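S-adenosyl-L-methionine methyl transferase (Ruegeria pomeroyi DSS-3, PDB 3IHT) binds S-adenosylmethionine and is probably a methyltransferase that uses it as methyl donor. Local coordinates at residues A[146-157]-A[166-174]. Sequence-based numbering, arbitrary orientation.
Sequences SDRMYFEGLEEL and GRCFIYRRG. With NI (nickel (II) ion), chain D.
The antiparallel β-hairpin of strands 155-157 and 169-172 pairs E155 with R172 through two backbone bonds, E155 N to R172 O (3.0 Å) and R172 N to E155 O. On the face carrying these two side chains, E155 and R172 run side by side. In a salt bridge, E155 OE2 accepts from both NE (2.8 Å) and NH2 of R172, which reach it from the same face of the carboxylate, well out of its plane, while OE2 lies in the guanidinium plane; L157 CD2 covers a face of that guanidinium. On the opposite face of the sheet, the ring of Y171 packs against M149 and F151 of the loop that precedes strand 155-157. Its OH accepts a nearly straight bond from the backbone N of M149 (3.0 Å, 169°) and shares a water with E156 OE1. F151 turns its ring edge onto the Y171 face in a T-shaped stack, centroids 5.1 Å apart and planes at 78°. The hairpin closes the seven-stranded mixed sheet of this Rossmann-like methyltransferase: 169-172 runs antiparallel beside 141-145, and 155-157 is the outermost strand on that side. A phenylalanine in place of Y171 would probably leave M149 N without its acceptor and the shared water less firmly held. R148 folds over F169, its chi1 of -174° carrying CG beside the carbonyl carbon and a bend at chi3 turning the guanidinium back: CB makes a CH-pi contact 4.0 Å from the ring centroid, and F169 CE2 lies over the guanidinium centre. A water donates to both S146 O and G166 O, joining the loop ends of the two segments away from the paired strands.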
loop_
_atom_site.group_PDB
_atom_site.type_symbol
_atom_site.label_atom_id
_atom_site.label_comp_id
_atom_site.label_asym_id
_atom_site.label_seq_id
_atom_site.Cartn_x
_atom_site.Cartn_y
_atom_site.Cartn_z
ATOM N N SER A 146 10.459 -9.059 2.600
ATOM C CA SER A 146 9.042 -9.329 2.591
ATOM C C SER A 146 8.736 -10.711 2.001
ATOM O O SER A 146 7.566 -11.074 1.884
ATOM C CB SER A 146 8.284 -8.216 1.851
ATOM O OG SER A 146 8.912 -7.862 0.631
ATOM N N ASP A 147 9.788 -11.495 1.681
ATOM C CA ASP A 147 9.669 -12.901 1.277
ATOM C C ASP A 147 10.547 -13.771 2.189
ATOM O O ASP A 147 11.671 -13.390 2.486
ATOM C CB ASP A 147 10.244 -13.062 -0.152
ATOM C CG ASP A 147 9.476 -12.260 -1.240
ATOM O OD1 ASP A 147 8.301 -12.628 -1.439
ATOM O OD2 ASP A 147 10.069 -11.325 -1.896
ATOM N N ARG A 148 10.052 -14.933 2.600
ATOM C CA ARG A 148 10.883 -15.933 3.246
ATOM C C ARG A 148 12.110 -16.298 2.389
ATOM O O ARG A 148 11.966 -16.515 1.196
ATOM C CB ARG A 148 10.102 -17.194 3.525
ATOM C CG ARG A 148 10.923 -18.193 4.338
ATOM C CD ARG A 148 10.194 -19.463 4.591
ATOM N NE ARG A 148 8.972 -19.217 5.340
ATOM C CZ ARG A 148 8.859 -19.193 6.672
ATOM N NH1 ARG A 148 9.906 -19.369 7.473
ATOM N NH2 ARG A 148 7.654 -18.958 7.202
HETATM N N MSE A 149 13.296 -16.336 3.002
HETATM C CA MSE A 149 14.531 -16.484 2.263
HETATM C C MSE A 149 15.132 -17.870 2.474
HETATM O O MSE A 149 14.663 -18.638 3.311
HETATM C CB MSE A 149 15.517 -15.393 2.666
HETATM C CG MSE A 149 14.989 -14.003 2.494
HETATM SE SE MSE A 149 14.448 -13.532 0.642
HETATM C CE MSE A 149 16.199 -13.090 -0.030
ATOM N N TYR A 150 16.140 -18.195 1.675
ATOM C CA TYR A 150 16.751 -19.496 1.663
ATOM C C TYR A 150 18.260 -19.388 1.801
ATOM O O TYR A 150 19.006 -19.645 0.853
ATOM C CB TYR A 150 16.396 -20.170 0.334
ATOM C CG TYR A 150 14.907 -20.448 0.138
ATOM C CD1 TYR A 150 14.049 -19.474 -0.326
ATOM C CD2 TYR A 150 14.383 -21.726 0.378
ATOM C CE1 TYR A 150 12.702 -19.725 -0.519
ATOM C CE2 TYR A 150 13.042 -21.990 0.164
ATOM C CZ TYR A 150 12.210 -21.004 -0.265
ATOM O OH TYR A 150 10.876 -21.287 -0.492
ATOM N N PHE A 151 18.716 -18.972 2.978
ATOM C CA PHE A 151 20.123 -18.706 3.233
ATOM C C PHE A 151 20.861 -19.932 3.782
ATOM O O PHE A 151 20.233 -20.838 4.310
ATOM C CB PHE A 151 20.270 -17.557 4.233
ATOM C CG PHE A 151 19.803 -16.240 3.709
ATOM C CD1 PHE A 151 20.357 -15.718 2.536
ATOM C CD2 PHE A 151 18.830 -15.514 4.364
ATOM C CE1 PHE A 151 19.935 -14.476 2.034
ATOM C CE2 PHE A 151 18.436 -14.264 3.874
ATOM C CZ PHE A 151 18.979 -13.764 2.696
ATOM N N GLU A 152 22.177 -19.945 3.617
ATOM C CA GLU A 152 23.027 -21.049 4.112
ATOM C C GLU A 152 23.507 -20.825 5.546
ATOM O O GLU A 152 23.546 -21.757 6.357
ATOM C CB GLU A 152 24.259 -21.176 3.208
ATOM C CG GLU A 152 23.987 -21.736 1.843
ATOM C CD GLU A 152 23.681 -23.212 1.883
ATOM O OE1 GLU A 152 23.822 -23.855 2.963
ATOM O OE2 GLU A 152 23.318 -23.749 0.822
ATOM N N GLY A 153 23.898 -19.593 5.839
ATOM C CA GLY A 153 24.600 -19.239 7.060
ATOM C C GLY A 153 23.882 -18.238 7.954
ATOM O O GLY A 153 24.133 -18.214 9.168
ATOM N N LEU A 154 22.982 -17.427 7.398
ATOM C CA LEU A 154 22.305 -16.379 8.176
ATOM C C LEU A 154 21.218 -16.979 9.075
ATOM O O LEU A 154 20.477 -17.871 8.660
ATOM C CB LEU A 154 21.719 -15.321 7.264
ATOM C CG LEU A 154 22.634 -14.695 6.203
ATOM C CD1 LEU A 154 21.875 -13.635 5.437
ATOM C CD2 LEU A 154 23.945 -14.135 6.770
ATOM N N GLU A 155 21.169 -16.512 10.309
ATOM C CA GLU A 155 20.239 -16.987 11.331
ATOM C C GLU A 155 18.986 -16.120 11.310
ATOM O O GLU A 155 19.082 -14.895 11.219
ATOM C CB GLU A 155 20.917 -16.923 12.723
ATOM C CG GLU A 155 21.343 -15.510 13.197
ATOM C CD GLU A 155 22.038 -15.442 14.573
ATOM O OE1 GLU A 155 21.610 -16.166 15.504
ATOM O OE2 GLU A 155 22.984 -14.624 14.727
ATOM N N GLU A 156 17.807 -16.742 11.384
ATOM C CA GLU A 156 16.584 -15.984 11.448
ATOM C C GLU A 156 16.428 -15.458 12.882
ATOM O O GLU A 156 16.603 -16.208 13.852
ATOM C CB GLU A 156 15.338 -16.818 11.040
ATOM C CG GLU A 156 14.110 -15.953 10.898
ATOM C CD GLU A 156 12.834 -16.643 10.441
ATOM O OE1 GLU A 156 12.849 -17.846 10.163
ATOM O OE2 GLU A 156 11.785 -15.935 10.370
ATOM N N LEU A 157 16.043 -14.198 13.002
ATOM C CA LEU A 157 15.778 -13.547 14.266
ATOM C C LEU A 157 14.283 -13.421 14.526
ATOM O O LEU A 157 13.473 -13.283 13.586
ATOM C CB LEU A 157 16.401 -12.150 14.292
ATOM C CG LEU A 157 17.910 -12.060 14.073
ATOM C CD1 LEU A 157 18.316 -10.566 14.297
ATOM C CD2 LEU A 157 18.637 -12.998 15.008
ATOM N N GLY A 166 4.980 -13.744 9.165
ATOM C CA GLY A 166 4.766 -14.134 7.770
ATOM C C GLY A 166 4.853 -12.998 6.760
ATOM O O GLY A 166 4.886 -13.267 5.547
ATOM N N ARG A 167 4.886 -11.742 7.214
ATOM C CA ARG A 167 4.940 -10.583 6.302
ATOM C C ARG A 167 6.348 -10.130 5.965
ATOM O O ARG A 167 6.686 -10.022 4.787
ATOM C CB ARG A 167 4.165 -9.379 6.854
ATOM C CG ARG A 167 2.697 -9.655 6.997
ATOM C CD ARG A 167 1.934 -9.592 5.671
ATOM N NE ARG A 167 2.212 -10.680 4.734
ATOM C CZ ARG A 167 1.802 -11.931 4.852
ATOM N NH1 ARG A 167 1.080 -12.323 5.892
ATOM N NH2 ARG A 167 2.134 -12.805 3.908
ATOM N N CYS A 168 7.145 -9.859 6.981
ATOM C CA CYS A 168 8.607 -9.637 6.851
ATOM C C CYS A 168 9.382 -10.679 7.684
ATOM O O CYS A 168 8.886 -11.259 8.637
ATOM C CB CYS A 168 9.060 -8.172 7.209
ATOM S SG CYS A 168 8.492 -6.887 6.051
ATOM N N PHE A 169 10.626 -10.909 7.283
ATOM C CA PHE A 169 11.527 -11.876 7.884
ATOM C C PHE A 169 12.871 -11.175 8.107
ATOM O O PHE A 169 13.297 -10.353 7.273
ATOM C CB PHE A 169 11.737 -13.068 6.943
ATOM C CG PHE A 169 10.477 -13.808 6.651
ATOM C CD1 PHE A 169 9.614 -13.363 5.664
ATOM C CD2 PHE A 169 10.162 -14.949 7.375
ATOM C CE1 PHE A 169 8.422 -14.046 5.403
ATOM C CE2 PHE A 169 8.984 -15.645 7.120
ATOM C CZ PHE A 169 8.103 -15.172 6.151
ATOM N N ILE A 170 13.515 -11.492 9.226
ATOM C CA ILE A 170 14.794 -10.858 9.573
ATOM C C ILE A 170 15.870 -11.917 9.770
ATOM O O ILE A 170 15.655 -12.894 10.473
ATOM C CB ILE A 170 14.708 -10.010 10.846
ATOM C CG1 ILE A 170 13.565 -8.998 10.761
ATOM C CG2 ILE A 170 16.106 -9.323 11.122
ATOM C CD1 ILE A 170 13.301 -8.224 12.112
ATOM N N TYR A 171 17.026 -11.717 9.129
ATOM C CA TYR A 171 18.140 -12.634 9.232
ATOM C C TYR A 171 19.410 -11.884 9.598
ATOM O O TYR A 171 19.535 -10.689 9.322
ATOM C CB TYR A 171 18.345 -13.394 7.932
ATOM C CG TYR A 171 17.109 -14.075 7.405
ATOM C CD1 TYR A 171 16.200 -13.374 6.618
ATOM C CD2 TYR A 171 16.828 -15.409 7.704
ATOM C CE1 TYR A 171 15.064 -13.976 6.130
ATOM C CE2 TYR A 171 15.677 -16.002 7.223
ATOM C CZ TYR A 171 14.821 -15.293 6.434
ATOM O OH TYR A 171 13.691 -15.881 5.947
ATOM N N ARG A 172 20.351 -12.580 10.233
ATOM C CA ARG A 172 21.584 -11.944 10.702
ATOM C C ARG A 172 22.817 -12.765 10.350
ATOM O O ARG A 172 22.794 -13.994 10.446
ATOM C CB ARG A 172 21.535 -11.780 12.226
ATOM C CG ARG A 172 22.798 -11.141 12.844
ATOM C CD ARG A 172 22.555 -10.744 14.301
ATOM N NE ARG A 172 22.344 -11.899 15.164
ATOM C CZ ARG A 172 21.818 -11.856 16.393
ATOM N NH1 ARG A 172 21.415 -10.708 16.919
ATOM N NH2 ARG A 172 21.655 -12.979 17.089
ATOM N N ARG A 173 23.899 -12.091 9.966
ATOM C CA ARG A 173 25.191 -12.760 9.817
ATOM C C ARG A 173 25.867 -12.794 11.179
ATOM O O ARG A 173 26.260 -11.755 11.716
ATOM C CB ARG A 173 26.113 -12.032 8.859
ATOM C CG ARG A 173 27.374 -12.825 8.627
ATOM C CD ARG A 173 28.328 -12.182 7.644
ATOM N NE ARG A 173 29.634 -12.862 7.741
ATOM C CZ ARG A 173 30.762 -12.448 7.169
ATOM N NH1 ARG A 173 30.800 -11.361 6.416
ATOM N NH2 ARG A 173 31.868 -13.146 7.366
ATOM N N GLY A 174 25.930 -13.976 11.765
ATOM C CA GLY A 174 26.529 -14.142 13.079
ATOM C C GLY A 174 28.038 -14.023 13.072
ATOM O O GLY A 174 28.778 -13.801 12.088
ATOM O OXT GLY A 174 28.614 -14.155 14.146
HETATM NI NI NI D . 22.922 -25.644 0.609
HETATM O O HOH W 1 5.860 -12.898 2.920
HETATM O O HOH W 2 12.920 -18.081 7.287
HETATM O O HOH W 3 24.843 -16.456 11.281
HETATM O O HOH W 4 12.167 -13.209 11.081
HETATM O O HOH W 5 21.406 -26.876 2.184
#